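PDB 5ZBF: cupin domain protein from Microcystis aeruginosa DIANCHI905, which is a cupin-superfamily isomerase that acts in biosynthesis of the Choi moiety of aeruginosin and binds iron(II) with 4-hydroxyphenylpyruvate. Local coordinates for residues E41-Q44 with S48-G51; D74-D79 with H84-P89; V17-F22 with I28-V33; P126-K131 with I137-I142. All coordinates share one frame; numbering follows the deposited sequence.

Contact 1 (E41-Q44 with S48-G51). With FE2 (Fe (II) ion), chain C; ENO (3-(4-hydroxy-phenyl)pyruvic acid), chain B.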
loop_
_atom_site.group_PDB
_atom_site.type_symbol
_atom_site.label_atom_id
_atom_site.label_comp_id
_atom_site.label_asym_id
_atom_site.label_seq_id
_atom_site.Cartn_x
_atom_site.Cartn_y
_atom_site.Cartn_z
ATOM N N GLU A 41 -4.806 -12.998 -16.483
ATOM C CA GLU A 41 -5.039 -12.370 -17.775
ATOM C C GLU A 41 -5.030 -10.859 -17.653
ATOM O O GLU A 41 -5.536 -10.299 -16.675
ATOM C CB GLU A 41 -6.379 -12.824 -18.369
ATOM C CG GLU A 41 -6.521 -12.528 -19.849
ATOM N N SER A 42 -4.455 -10.199 -18.648
ATOM C CA SER A 42 -4.403 -8.747 -18.662
ATOM C C SER A 42 -5.810 -8.168 -18.650
ATOM O O SER A 42 -6.725 -8.717 -19.285
ATOM C CB SER A 42 -3.642 -8.243 -19.890
ATOM O OG SER A 42 -2.325 -8.764 -19.919
ATOM N N HIS A 43 -5.983 -7.069 -17.926
ATOM C CA HIS A 43 -7.229 -6.337 -17.950
ATOM C C HIS A 43 -6.947 -4.851 -17.963
ATOM O O HIS A 43 -5.804 -4.427 -17.845
ATOM C CB HIS A 43 -8.167 -6.746 -16.806
ATOM C CG HIS A 43 -7.723 -6.321 -15.441
ATOM N ND1 HIS A 43 -8.391 -6.714 -14.303
ATOM C CD2 HIS A 43 -6.696 -5.539 -15.026
ATOM C CE1 HIS A 43 -7.801 -6.194 -13.244
ATOM N NE2 HIS A 43 -6.781 -5.466 -13.659
ATOM N N GLN A 44 -7.995 -4.068 -18.140
ATOM C CA GLN A 44 -7.883 -2.629 -18.032
ATOM C C GLN A 44 -9.110 -2.097 -17.330
ATOM O O GLN A 44 -10.177 -2.714 -17.350
ATOM C CB GLN A 44 -7.675 -1.972 -19.403
ATOM C CG GLN A 44 -8.710 -2.320 -20.453
ATOM C CD GLN A 44 -8.188 -2.114 -21.861
ATOM O OE1 GLN A 44 -8.133 -3.054 -22.649
ATOM N NE2 GLN A 44 -7.779 -0.888 -22.178
ATOM N N SER A 48 -6.667 4.215 -12.044
ATOM C CA SER A 48 -5.223 4.034 -11.970
ATOM C C SER A 48 -4.907 3.108 -10.813
ATOM O O SER A 48 -5.648 3.062 -9.822
ATOM C CB SER A 48 -4.521 5.367 -11.743
ATOM O OG SER A 48 -4.789 6.266 -12.798
ATOM N N GLN A 49 -3.799 2.391 -10.936
ATOM C CA GLN A 49 -3.453 1.343 -9.988
ATOM C C GLN A 49 -1.964 1.330 -9.693
ATOM O O GLN A 49 -1.130 1.491 -10.591
ATOM C CB GLN A 49 -3.882 -0.008 -10.560
ATOM C CG GLN A 49 -3.569 -1.220 -9.697
ATOM C CD GLN A 49 -3.927 -2.518 -10.387
ATOM O OE1 GLN A 49 -3.106 -3.431 -10.510
ATOM N NE2 GLN A 49 -5.157 -2.596 -10.858
ATOM N N ILE A 50 -1.651 1.136 -8.419
ATOM C CA ILE A 50 -0.292 0.896 -7.961
ATOM C C ILE A 50 -0.327 -0.243 -6.964
ATOM O O ILE A 50 -1.372 -0.518 -6.382
ATOM C CB ILE A 50 0.318 2.133 -7.263
ATOM C CG1 ILE A 50 -0.553 2.588 -6.079
ATOM C CG2 ILE A 50 0.481 3.270 -8.264
ATOM C CD1 ILE A 50 0.016 3.745 -5.287
ATOM N N GLY A 51 0.815 -0.876 -6.736
ATOM C CA GLY A 51 0.890 -1.919 -5.730
ATOM C C GLY A 51 2.274 -2.466 -5.509
ATOM O O GLY A 51 3.195 -2.127 -6.233
HETATM FE FE FE2 C . -5.954 -3.953 -12.290
HETATM O O4 ENO B . -4.821 -5.463 -11.347
HETATM C C9 ENO B . -6.598 -9.420 -11.113
HETATM C C8 ENO B . -7.060 -10.232 -12.150
HETATM C C7 ENO B . -6.535 -10.096 -13.437
HETATM C C6 ENO B . -5.545 -9.146 -13.678
HETATM C C5 ENO B . -5.084 -8.336 -12.641
HETATM C C4 ENO B . -5.605 -8.469 -11.355
HETATM O O3 ENO B . -6.984 -10.883 -14.456
HETATM C C3 ENO B . -5.094 -7.567 -10.248
HETATM C C2 ENO B . -5.513 -6.144 -10.584
HETATM C C1 ENO B . -6.752 -5.582 -10.035
HETATM O O2 ENO B . -7.319 -6.112 -9.044
HETATM O O1 ENO B . -7.223 -4.562 -10.587
#
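His43 and Gln49 face each other from extended segments that do not pair, since His43 CA and Gln49 CA are 11.7 Å apart and only the two side-chain ends converge, on an iron(II) ion between them. His43 NE2 binds the metal at 2.2 Å. The amide of Gln49 arrives from the opposite direction: the line from His43 NE2 through the iron to the ligating atom of the amide bends to only about 176°, so the two ligands are trans. Gln49 gets there as a straight arm, with CG opposite the backbone N (chi1 179°) and the chain extended beyond it. 4-Hydroxyphenylpyruvate chelates the same ion from the side, its keto oxygen O4 at 2.1 Å and its carboxylate oxygen O1 at 2.2 Å from the iron. The ligand also covers one face of the His43 imidazole, where its atom C6 lies 3.7 Å above the ring plane and over its centre. At the far end of the ligand, the phenol O3 donates a hydrogen bond of 2.7 Å to the carbonyl O of Glu41, so the phenol is gripped here by a main-chain carbonyl and not by the Glu41 side chain. His45 and His84 complete the metal site. In the fold, strand 39-43 pairs with strand 84-87 through His43 and His84, whereas strand 48-55 runs between strands 74-78 and 94-101, bonded through Gln49 to Ala78 and through Ser48 to Arg101.

Contact 2 (D74-D79 with H84-P89); sequences DIHVAD and HGFVNP. With FE2 (Fe (II) ion), chain C; ENO (3-(4-hydroxy-phenyl)pyruvic acid), chain B.
The iron site of the N-terminal cupin domain takes one ligand from this contact, His84, whose ring packs against Ala78 while Phe86, two residues on, meets His76. Ala78 CB lies over a face of the His84 imidazole in a CH-pi contact, 4.0 Å from the ring centroid and 22° off the normal. His84 NE2 binds the iron at 2.1 Å. It lies nearly trans to carboxylate oxygen O1 of the bound 4-hydroxyphenylpyruvate, the angle at the metal being about 169°. The other nitrogen, ND1, is hydrogen-bonded to the carbonyl O of Val82, so both ends of the imidazole are held and its rotation is fixed. Phe86 and His76 form an edge-to-face pair: CZ of Phe86 points at the His76 face, centroids 5.2 Å apart and planes at 71°, the nearest approach being Phe86 CZ to His76 NE2 at 3.9 Å. That nitrogen also lies close to the amide of Gln49, another iron ligand. Phe86 CE2 reaches to 3.8 Å from keto oxygen O4 of the ligand, so neighbouring atoms of one ring edge touch His76 and the ligand. A serine in place of Phe86 would probably leave the His76 face without its aromatic edge and open a gap beside the ligand. His84, with Asn88 four positions on, fits the H(X)3N ending of cupin motif 2, in the jelly-roll beta barrel typical of this family.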
loop_
_atom_site.group_PDB
_atom_site.type_symbol
_atom_site.label_atom_id
_atom_site.label_comp_id
_atom_site.label_asym_id
_atom_site.label_seq_id
_atom_site.Cartn_x
_atom_site.Cartn_y
_atom_site.Cartn_z
ATOM N N ASP A 74 9.704 -3.127 -5.025
ATOM C CA ASP A 74 9.208 -2.570 -6.266
ATOM C C ASP A 74 7.720 -2.223 -6.164
ATOM O O ASP A 74 6.957 -2.875 -5.449
ATOM C CB ASP A 74 9.477 -3.551 -7.410
ATOM C CG ASP A 74 10.969 -3.875 -7.573
ATOM O OD1 ASP A 74 11.806 -2.958 -7.461
ATOM O OD2 ASP A 74 11.316 -5.059 -7.779
ATOM N N ILE A 75 7.346 -1.138 -6.837
ATOM C CA ILE A 75 5.947 -0.788 -6.932
ATOM C C ILE A 75 5.567 -0.744 -8.419
ATOM O O ILE A 75 6.230 -0.117 -9.245
ATOM C CB ILE A 75 5.582 0.471 -6.080
ATOM C CG1 ILE A 75 5.261 1.712 -6.903
ATOM C CG2 ILE A 75 6.641 0.785 -5.023
ATOM C CD1 ILE A 75 3.777 1.952 -6.987
ATOM N N HIS A 76 4.510 -1.482 -8.762
ATOM C CA HIS A 76 4.007 -1.460 -10.140
ATOM C C HIS A 76 3.074 -0.269 -10.281
ATOM O O HIS A 76 2.401 0.114 -9.320
ATOM C CB HIS A 76 3.329 -2.789 -10.549
ATOM C CG HIS A 76 1.953 -2.987 -9.990
ATOM N ND1 HIS A 76 1.715 -3.730 -8.859
ATOM C CD2 HIS A 76 0.742 -2.554 -10.418
ATOM C CE1 HIS A 76 0.418 -3.746 -8.605
ATOM N NE2 HIS A 76 -0.196 -3.033 -9.534
ATOM N N VAL A 77 3.044 0.319 -11.478
ATOM C CA VAL A 77 2.237 1.506 -11.742
ATOM C C VAL A 77 1.506 1.309 -13.073
ATOM O O VAL A 77 2.135 1.220 -14.130
ATOM C CB VAL A 77 3.114 2.780 -11.802
ATOM C CG1 VAL A 77 2.259 4.034 -11.963
ATOM C CG2 VAL A 77 3.994 2.902 -10.560
ATOM N N ALA A 78 0.180 1.208 -13.005
ATOM C CA ALA A 78 -0.658 1.056 -14.199
ATOM C C ALA A 78 -1.607 2.244 -14.275
ATOM O O ALA A 78 -2.589 2.314 -13.523
ATOM C CB ALA A 78 -1.440 -0.245 -14.129
ATOM N N ASP A 79 -1.308 3.188 -15.167
ATOM C CA ASP A 79 -2.164 4.359 -15.336
ATOM C C ASP A 79 -3.522 3.973 -15.929
ATOM O O ASP A 79 -3.730 2.820 -16.286
ATOM C CB ASP A 79 -1.463 5.402 -16.204
ATOM C CG ASP A 79 -0.332 6.121 -15.459
ATOM O OD1 ASP A 79 -0.228 6.022 -14.210
ATOM O OD2 ASP A 79 0.458 6.793 -16.134
ATOM N N HIS A 84 -2.831 -4.365 -18.095
ATOM C CA HIS A 84 -1.847 -4.973 -17.203
ATOM C C HIS A 84 -2.281 -6.354 -16.768
ATOM O O HIS A 84 -3.465 -6.599 -16.504
ATOM C CB HIS A 84 -1.577 -4.086 -15.997
ATOM C CG HIS A 84 -2.796 -3.749 -15.200
ATOM N ND1 HIS A 84 -3.685 -2.769 -15.581
ATOM C CD2 HIS A 84 -3.253 -4.235 -14.021
ATOM C CE1 HIS A 84 -4.647 -2.681 -14.681
ATOM N NE2 HIS A 84 -4.406 -3.562 -13.727
ATOM N N GLY A 85 -1.305 -7.253 -16.696
ATOM C CA GLY A 85 -1.525 -8.623 -16.226
ATOM C C GLY A 85 -0.347 -9.046 -15.375
ATOM O O GLY A 85 0.621 -8.297 -15.239
ATOM N N PHE A 86 -0.429 -10.256 -14.817
ATOM C CA PHE A 86 0.591 -10.765 -13.910
ATOM C C PHE A 86 0.786 -12.270 -14.040
ATOM O O PHE A 86 -0.138 -13.004 -14.397
ATOM C CB PHE A 86 0.212 -10.477 -12.448
ATOM C CG PHE A 86 0.012 -9.017 -12.139
ATOM C CD1 PHE A 86 1.087 -8.208 -11.792
ATOM C CD2 PHE A 86 -1.265 -8.460 -12.157
ATOM C CE1 PHE A 86 0.895 -6.868 -11.497
ATOM C CE2 PHE A 86 -1.467 -7.122 -11.860
ATOM C CZ PHE A 86 -0.381 -6.324 -11.526
ATOM N N VAL A 87 1.998 -12.718 -13.739
ATOM C CA VAL A 87 2.260 -14.122 -13.463
ATOM C C VAL A 87 2.949 -14.217 -12.107
ATOM O O VAL A 87 3.849 -13.441 -11.805
ATOM C CB VAL A 87 3.175 -14.761 -14.530
ATOM C CG1 VAL A 87 3.659 -16.143 -14.087
ATOM C CG2 VAL A 87 2.454 -14.823 -15.872
ATOM N N ASN A 88 2.514 -15.159 -11.289
ATOM C CA ASN A 88 3.265 -15.527 -10.095
ATOM C C ASN A 88 4.300 -16.581 -10.504
ATOM O O ASN A 88 3.926 -17.726 -10.811
ATOM C CB ASN A 88 2.330 -16.061 -9.018
ATOM C CG ASN A 88 3.073 -16.529 -7.776
ATOM O OD1 ASN A 88 4.297 -16.421 -7.693
ATOM N ND2 ASN A 88 2.339 -17.061 -6.815
ATOM N N PRO A 89 5.598 -16.211 -10.513
ATOM C CA PRO A 89 6.643 -17.123 -10.991
ATOM C C PRO A 89 7.047 -18.206 -9.979
ATOM O O PRO A 89 7.866 -19.075 -10.311
ATOM C CB PRO A 89 7.828 -16.180 -11.227
ATOM C CG PRO A 89 7.660 -15.159 -10.164
ATOM C CD PRO A 89 6.181 -14.918 -10.073
HETATM FE FE FE2 C . -5.954 -3.953 -12.290
HETATM O O4 ENO B . -4.821 -5.463 -11.347
HETATM C C9 ENO B . -6.598 -9.420 -11.113
HETATM C C8 ENO B . -7.060 -10.232 -12.150
HETATM C C7 ENO B . -6.535 -10.096 -13.437
HETATM C C6 ENO B . -5.545 -9.146 -13.678
HETATM C C5 ENO B . -5.084 -8.336 -12.641
HETATM C C4 ENO B . -5.605 -8.469 -11.355
HETATM O O3 ENO B . -6.984 -10.883 -14.456
HETATM C C3 ENO B . -5.094 -7.567 -10.248
HETATM C C2 ENO B . -5.513 -6.144 -10.584
HETATM C C1 ENO B . -6.752 -5.582 -10.035
HETATM O O2 ENO B . -7.319 -6.112 -9.044
HETATM O O1 ENO B . -7.223 -4.562 -10.587
#

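Contact 3 (V17-F22 with I28-V33)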
loop_
_atom_site.group_PDB
_atom_site.type_symbol
_atom_site.label_atom_id
_atom_site.label_comp_id
_atom_site.label_asym_id
_atom_site.label_seq_id
_atom_site.Cartn_x
_atom_site.Cartn_y
_atom_site.Cartn_z
ATOM N N VAL A 17 -7.189 -15.560 -7.270
ATOM C CA VAL A 17 -7.009 -14.300 -6.544
ATOM C C VAL A 17 -8.041 -14.115 -5.441
ATOM O O VAL A 17 -9.243 -14.118 -5.687
ATOM C CB VAL A 17 -7.091 -13.081 -7.490
ATOM C CG1 VAL A 17 -6.895 -11.785 -6.712
ATOM C CG2 VAL A 17 -6.060 -13.193 -8.600
ATOM N N GLU A 18 -7.556 -13.944 -4.218
ATOM C CA GLU A 18 -8.401 -13.583 -3.098
ATOM C C GLU A 18 -7.994 -12.209 -2.609
ATOM O O GLU A 18 -6.790 -11.901 -2.530
ATOM C CB GLU A 18 -8.263 -14.618 -1.998
ATOM C CG GLU A 18 -8.866 -15.945 -2.414
ATOM C CD GLU A 18 -8.561 -17.055 -1.445
ATOM O OE1 GLU A 18 -7.433 -17.100 -0.908
ATOM O OE2 GLU A 18 -9.446 -17.890 -1.242
ATOM N N LEU A 19 -8.993 -11.385 -2.308
ATOM C CA LEU A 19 -8.772 -10.003 -1.905
ATOM C C LEU A 19 -9.494 -9.677 -0.601
ATOM O O LEU A 19 -10.555 -10.241 -0.312
ATOM C CB LEU A 19 -9.280 -9.048 -2.981
ATOM C CG LEU A 19 -8.736 -9.150 -4.415
ATOM C CD1 LEU A 19 -9.458 -8.149 -5.299
ATOM C CD2 LEU A 19 -7.240 -8.895 -4.477
ATOM N N GLU A 20 -8.879 -8.786 0.183
ATOM C CA GLU A 20 -9.540 -8.084 1.282
ATOM C C GLU A 20 -9.626 -6.628 0.842
ATOM O O GLU A 20 -8.598 -5.953 0.691
ATOM C CB GLU A 20 -8.739 -8.215 2.582
ATOM C CG GLU A 20 -8.709 -9.638 3.144
ATOM C CD GLU A 20 -10.054 -10.161 3.658
ATOM O OE1 GLU A 20 -10.983 -9.372 3.950
ATOM O OE2 GLU A 20 -10.181 -11.400 3.793
ATOM N N VAL A 21 -10.850 -6.158 0.627
ATOM C CA VAL A 21 -11.083 -4.883 -0.051
ATOM C C VAL A 21 -11.542 -3.830 0.959
ATOM O O VAL A 21 -12.547 -4.017 1.650
ATOM C CB VAL A 21 -12.139 -5.017 -1.164
ATOM C CG1 VAL A 21 -12.364 -3.665 -1.817
ATOM C CG2 VAL A 21 -11.697 -6.053 -2.194
ATOM N N PHE A 22 -10.796 -2.733 1.040
ATOM C CA PHE A 22 -11.077 -1.678 1.994
ATOM C C PHE A 22 -11.407 -0.383 1.247
ATOM O O PHE A 22 -10.647 0.046 0.374
ATOM C CB PHE A 22 -9.866 -1.356 2.856
ATOM C CG PHE A 22 -9.265 -2.504 3.635
ATOM C CD1 PHE A 22 -9.378 -2.549 5.021
ATOM C CD2 PHE A 22 -8.473 -3.456 3.012
ATOM C CE1 PHE A 22 -8.758 -3.546 5.752
ATOM C CE2 PHE A 22 -7.847 -4.456 3.743
ATOM C CZ PHE A 22 -7.991 -4.501 5.114
ATOM N N ILE A 28 -9.685 2.776 -3.267
ATOM C CA ILE A 28 -9.815 1.402 -2.803
ATOM C C ILE A 28 -8.425 0.852 -2.504
ATOM O O ILE A 28 -7.525 0.927 -3.346
ATOM C CB ILE A 28 -10.493 0.523 -3.870
ATOM C CG1 ILE A 28 -11.927 0.993 -4.121
ATOM C CG2 ILE A 28 -10.476 -0.939 -3.451
ATOM C CD1 ILE A 28 -12.437 0.631 -5.498
ATOM N N PHE A 29 -8.254 0.312 -1.302
ATOM C CA PHE A 29 -7.040 -0.389 -0.925
ATOM C C PHE A 29 -7.401 -1.857 -0.794
ATOM O O PHE A 29 -8.410 -2.189 -0.164
ATOM C CB PHE A 29 -6.509 0.145 0.413
ATOM C CG PHE A 29 -5.306 -0.600 0.940
ATOM C CD1 PHE A 29 -4.022 -0.130 0.704
ATOM C CD2 PHE A 29 -5.452 -1.784 1.665
ATOM C CE1 PHE A 29 -2.912 -0.819 1.170
ATOM C CE2 PHE A 29 -4.350 -2.482 2.120
ATOM C CZ PHE A 29 -3.072 -1.984 1.901
ATOM N N GLN A 30 -6.588 -2.733 -1.364
ATOM C CA GLN A 30 -6.808 -4.167 -1.187
ATOM C C GLN A 30 -5.555 -4.943 -0.842
ATOM O O GLN A 30 -4.481 -4.670 -1.355
ATOM C CB GLN A 30 -7.496 -4.771 -2.421
ATOM C CG GLN A 30 -6.715 -4.629 -3.710
ATOM C CD GLN A 30 -7.557 -4.883 -4.960
ATOM O OE1 GLN A 30 -8.749 -4.609 -4.985
ATOM N NE2 GLN A 30 -6.923 -5.386 -6.001
ATOM N N LEU A 31 -5.704 -5.913 0.057
ATOM C CA LEU A 31 -4.676 -6.908 0.287
ATOM C C LEU A 31 -5.023 -8.100 -0.602
ATOM O O LEU A 31 -6.193 -8.495 -0.670
ATOM C CB LEU A 31 -4.647 -7.335 1.759
ATOM C CG LEU A 31 -4.289 -6.297 2.814
ATOM C CD1 LEU A 31 -4.541 -6.849 4.211
ATOM C CD2 LEU A 31 -2.845 -5.853 2.655
ATOM N N SER A 32 -4.011 -8.631 -1.277
ATOM C CA SER A 32 -4.160 -9.691 -2.281
ATOM C C SER A 32 -3.420 -10.957 -1.887
ATOM O O SER A 32 -2.337 -10.888 -1.317
ATOM C CB SER A 32 -3.570 -9.225 -3.617
ATOM O OG SER A 32 -4.398 -8.270 -4.250
ATOM N N VAL A 33 -3.997 -12.110 -2.225
ATOM C CA VAL A 33 -3.299 -13.374 -2.163
ATOM C C VAL A 33 -3.488 -14.016 -3.538
ATOM O O VAL A 33 -4.618 -14.356 -3.928
ATOM C CB VAL A 33 -3.832 -14.311 -1.065
ATOM C CG1 VAL A 33 -2.993 -15.581 -1.022
ATOM C CG2 VAL A 33 -3.831 -13.606 0.291
#
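Phe22 and Phe29 lie side by side and point the same way from neighbouring strands, yet their rings are turned sharply: the edge of Phe29 is directed at the face of Phe22 in an offset edge-to-face pair, centroids 5.8 Å apart and planes at 69°. The first torsions differ accordingly, Phe22 CG standing beside its backbone N (chi1 -57°) and Phe29 CG opposite its own (chi1 175°), and Phe22 CD2 comes 3.7 Å from Phe29 CD2. Beyond this, Phe22 CE2 meets Leu31 CD1 at 4.1 Å. If Phe22 were an alanine, Phe29 and Leu31 would probably lose the ring they rest against and a gap would open there. The other face of the hairpin carries Leu19, Val21, Gln30 and Ser32. There Leu19 crosses the amide of Gln30, with CD1 at 3.6 Å from OE1, and Val21 CG1 touches Ile28 CG2 at 3.7 Å. Gln30 NE2, itself beside the Leu19 methyls, is hydrogen-bonded to Asp98 OD1 and to carboxylate oxygen O2 of bound 4-hydroxyphenylpyruvate. The register is set by antiparallel hydrogen-bonded pairs, Glu18 with Val33, Glu20 with Leu31 and Phe22 with Phe29, of which Phe22 N to Phe29 O is the shortest bond at 2.7 Å. The chemistry thus implies apolar packing at the Phe22-Phe29-Leu31 end of one face, which also carries Glu18 and Glu20, and on the other a leucine-flanked amide serving Asp98 and the ligand.

Contact 4 (P126-K131 with I137-I142); sequences PCQSVK and IVMMKI
Cys127 and Val138 meet through apolar carbons on one face of the hairpin, Cys127 CB lying 3.8 Å from Val138 CG1, with Met140 CB at the same distance of 3.8 Å from Cys127 CB. Ser129 continues this face, its CB next to Val138 CG2. On the reverse face Gln128 and Met139 run alongside each other. Met139 CG stands opposite its backbone N (chi1 -174°) and the chain turns at its end, which puts the CE methyl 3.6 Å from Gln128 OE1. These side chains are held in register by the main chain. Gln128 and Met139 form a hydrogen-bonded antiparallel pair: Gln128 N reaches Met139 O at 2.8 Å, and the reverse bond from Met139 N to Gln128 O is almost straight, 178° at the hydrogen. Two residues on, Val130 and Ile137 exchange a second pair of bonds, that of Ile137 N to Val130 O measuring 3.0 Å. At the other end the strands part, and two waters take over. One accepts from Lys141 N and donates to Pro126 O; the other donates to both Pro126 O, at 2.9 Å, and Lys141 O, at 2.8 Å. Farther out, strand 112-119 borders 126-131 through backbone bonds such as Ser129 with Ser116, and strand 201-208 borders 135-142 through Val138 with Lys205. Leu115 lies against both Gln128 and Met139. The result is a classic antiparallel beta hairpin, flanked on both sides by antiparallel strands, as in the C-terminal half of a two-domain cupin, or bicupin.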
loop_
_atom_site.group_PDB
_atom_site.type_symbol
_atom_site.label_atom_id
_atom_site.label_comp_id
_atom_site.label_asym_id
_atom_site.label_seq_id
_atom_site.Cartn_x
_atom_site.Cartn_y
_atom_site.Cartn_z
ATOM N N PRO A 126 14.798 7.038 9.687
ATOM C CA PRO A 126 15.155 6.484 8.388
ATOM C C PRO A 126 13.975 5.732 7.759
ATOM O O PRO A 126 13.208 5.078 8.458
ATOM C CB PRO A 126 16.305 5.518 8.701
ATOM C CG PRO A 126 16.270 5.298 10.177
ATOM C CD PRO A 126 15.641 6.510 10.776
ATOM N N CYS A 127 13.837 5.849 6.446
ATOM C CA CYS A 127 12.764 5.175 5.734
ATOM C C CYS A 127 13.242 4.793 4.342
ATOM O O CYS A 127 14.350 5.110 3.944
ATOM C CB CYS A 127 11.529 6.071 5.646
ATOM S SG CYS A 127 11.714 7.511 4.566
ATOM N N GLN A 128 12.400 4.066 3.622
ATOM C CA GLN A 128 12.619 3.860 2.216
ATOM C C GLN A 128 11.347 4.337 1.542
ATOM O O GLN A 128 10.244 4.006 1.988
ATOM C CB GLN A 128 12.843 2.389 1.924
ATOM C CG GLN A 128 13.930 1.754 2.768
ATOM C CD GLN A 128 14.535 0.555 2.084
ATOM O OE1 GLN A 128 14.072 -0.574 2.260
ATOM N NE2 GLN A 128 15.560 0.794 1.273
ATOM N N SER A 129 11.496 5.117 0.479
ATOM C CA SER A 129 10.345 5.730 -0.131
ATOM C C SER A 129 10.535 5.929 -1.617
ATOM O O SER A 129 11.652 5.826 -2.141
ATOM C CB SER A 129 10.096 7.083 0.520
ATOM O OG SER A 129 11.165 7.964 0.229
ATOM N N VAL A 130 9.425 6.207 -2.285
ATOM C CA VAL A 130 9.461 6.706 -3.658
ATOM C C VAL A 130 8.182 7.491 -3.921
ATOM O O VAL A 130 7.134 7.228 -3.321
ATOM C CB VAL A 130 9.663 5.567 -4.681
ATOM C CG1 VAL A 130 8.443 4.651 -4.728
ATOM C CG2 VAL A 130 10.008 6.114 -6.063
ATOM N N LYS A 131 8.302 8.470 -4.800
ATOM C CA LYS A 131 7.196 9.336 -5.173
ATOM C C LYS A 131 6.830 9.065 -6.616
ATOM O O LYS A 131 7.712 8.980 -7.485
ATOM C CB LYS A 131 7.598 10.803 -5.018
ATOM C CG LYS A 131 7.933 11.197 -3.594
ATOM N N ILE A 137 4.908 6.400 -1.523
ATOM C CA ILE A 137 4.933 5.239 -0.634
ATOM C C ILE A 137 6.155 5.344 0.275
ATOM O O ILE A 137 7.252 5.627 -0.186
ATOM C CB ILE A 137 4.909 3.917 -1.429
ATOM C CG1 ILE A 137 3.565 3.807 -2.175
ATOM C CG2 ILE A 137 5.106 2.715 -0.507
ATOM C CD1 ILE A 137 3.440 2.590 -3.057
ATOM N N VAL A 138 5.931 5.134 1.567
ATOM C CA VAL A 138 6.979 5.197 2.578
ATOM C C VAL A 138 6.925 3.923 3.406
ATOM O O VAL A 138 5.877 3.573 3.915
ATOM C CB VAL A 138 6.779 6.411 3.508
ATOM C CG1 VAL A 138 7.923 6.505 4.518
ATOM C CG2 VAL A 138 6.660 7.685 2.681
ATOM N N MET A 139 8.055 3.235 3.521
ATOM C CA MET A 139 8.192 2.071 4.401
ATOM C C MET A 139 9.239 2.425 5.444
ATOM O O MET A 139 10.307 2.927 5.102
ATOM C CB MET A 139 8.660 0.851 3.613
ATOM C CG MET A 139 8.688 -0.439 4.419
ATOM S SD MET A 139 9.013 -1.921 3.436
ATOM C CE MET A 139 10.691 -1.643 2.887
ATOM N N MET A 140 8.944 2.154 6.708
ATOM C CA MET A 140 9.839 2.568 7.781
ATOM C C MET A 140 9.660 1.737 9.029
ATOM O O MET A 140 8.564 1.268 9.318
ATOM C CB MET A 140 9.583 4.029 8.123
ATOM C CG MET A 140 8.216 4.301 8.712
ATOM S SD MET A 140 7.906 6.066 8.833
ATOM C CE MET A 140 9.133 6.555 10.033
ATOM N N LYS A 141 10.748 1.593 9.782
ATOM C CA LYS A 141 10.700 0.887 11.054
ATOM C C LYS A 141 10.340 1.873 12.146
ATOM O O LYS A 141 10.978 2.932 12.270
ATOM C CB LYS A 141 12.039 0.218 11.360
ATOM C CG LYS A 141 12.235 -1.076 10.599
ATOM C CD LYS A 141 13.328 -1.947 11.200
ATOM C CE LYS A 141 13.085 -3.418 10.905
ATOM N NZ LYS A 141 13.341 -3.761 9.483
ATOM N N ILE A 142 9.310 1.534 12.910
ATOM C CA ILE A 142 8.925 2.276 14.108
ATOM C C ILE A 142 9.577 1.555 15.283
ATOM O O ILE A 142 9.157 0.459 15.632
ATOM C CB ILE A 142 7.390 2.300 14.311
ATOM C CG1 ILE A 142 6.659 2.791 13.043
ATOM C CG2 ILE A 142 7.026 3.165 15.518
ATOM C CD1 ILE A 142 7.049 4.180 12.576
HETATM O O HOH W 1 13.322 2.213 8.468
HETATM O O HOH W 2 13.277 3.830 11.049
#

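From the N terminus, contact 3 closes first as the hairpin of strands 17-24 and 27-34. Contact 1 follows, spanning a short loop between strands 39-43 and 48-55, and then contact 2, bridging the turn from strand 74-78 to strand 84-87. Contact 4 closes the hairpin 126-131/135-142 last. All four are in series; none nests in or crosses another. Contacts 1 and 2 touch, sharing the iron and ligand, and are joined by main-chain bonds of Gln49 with Ala78 and Gly51 with His76. Contact 3 brings Gln30 to the same ligand. Contact 4 belongs to the other cupin half, where Ile137 packs on Ile50, tying the two halves together.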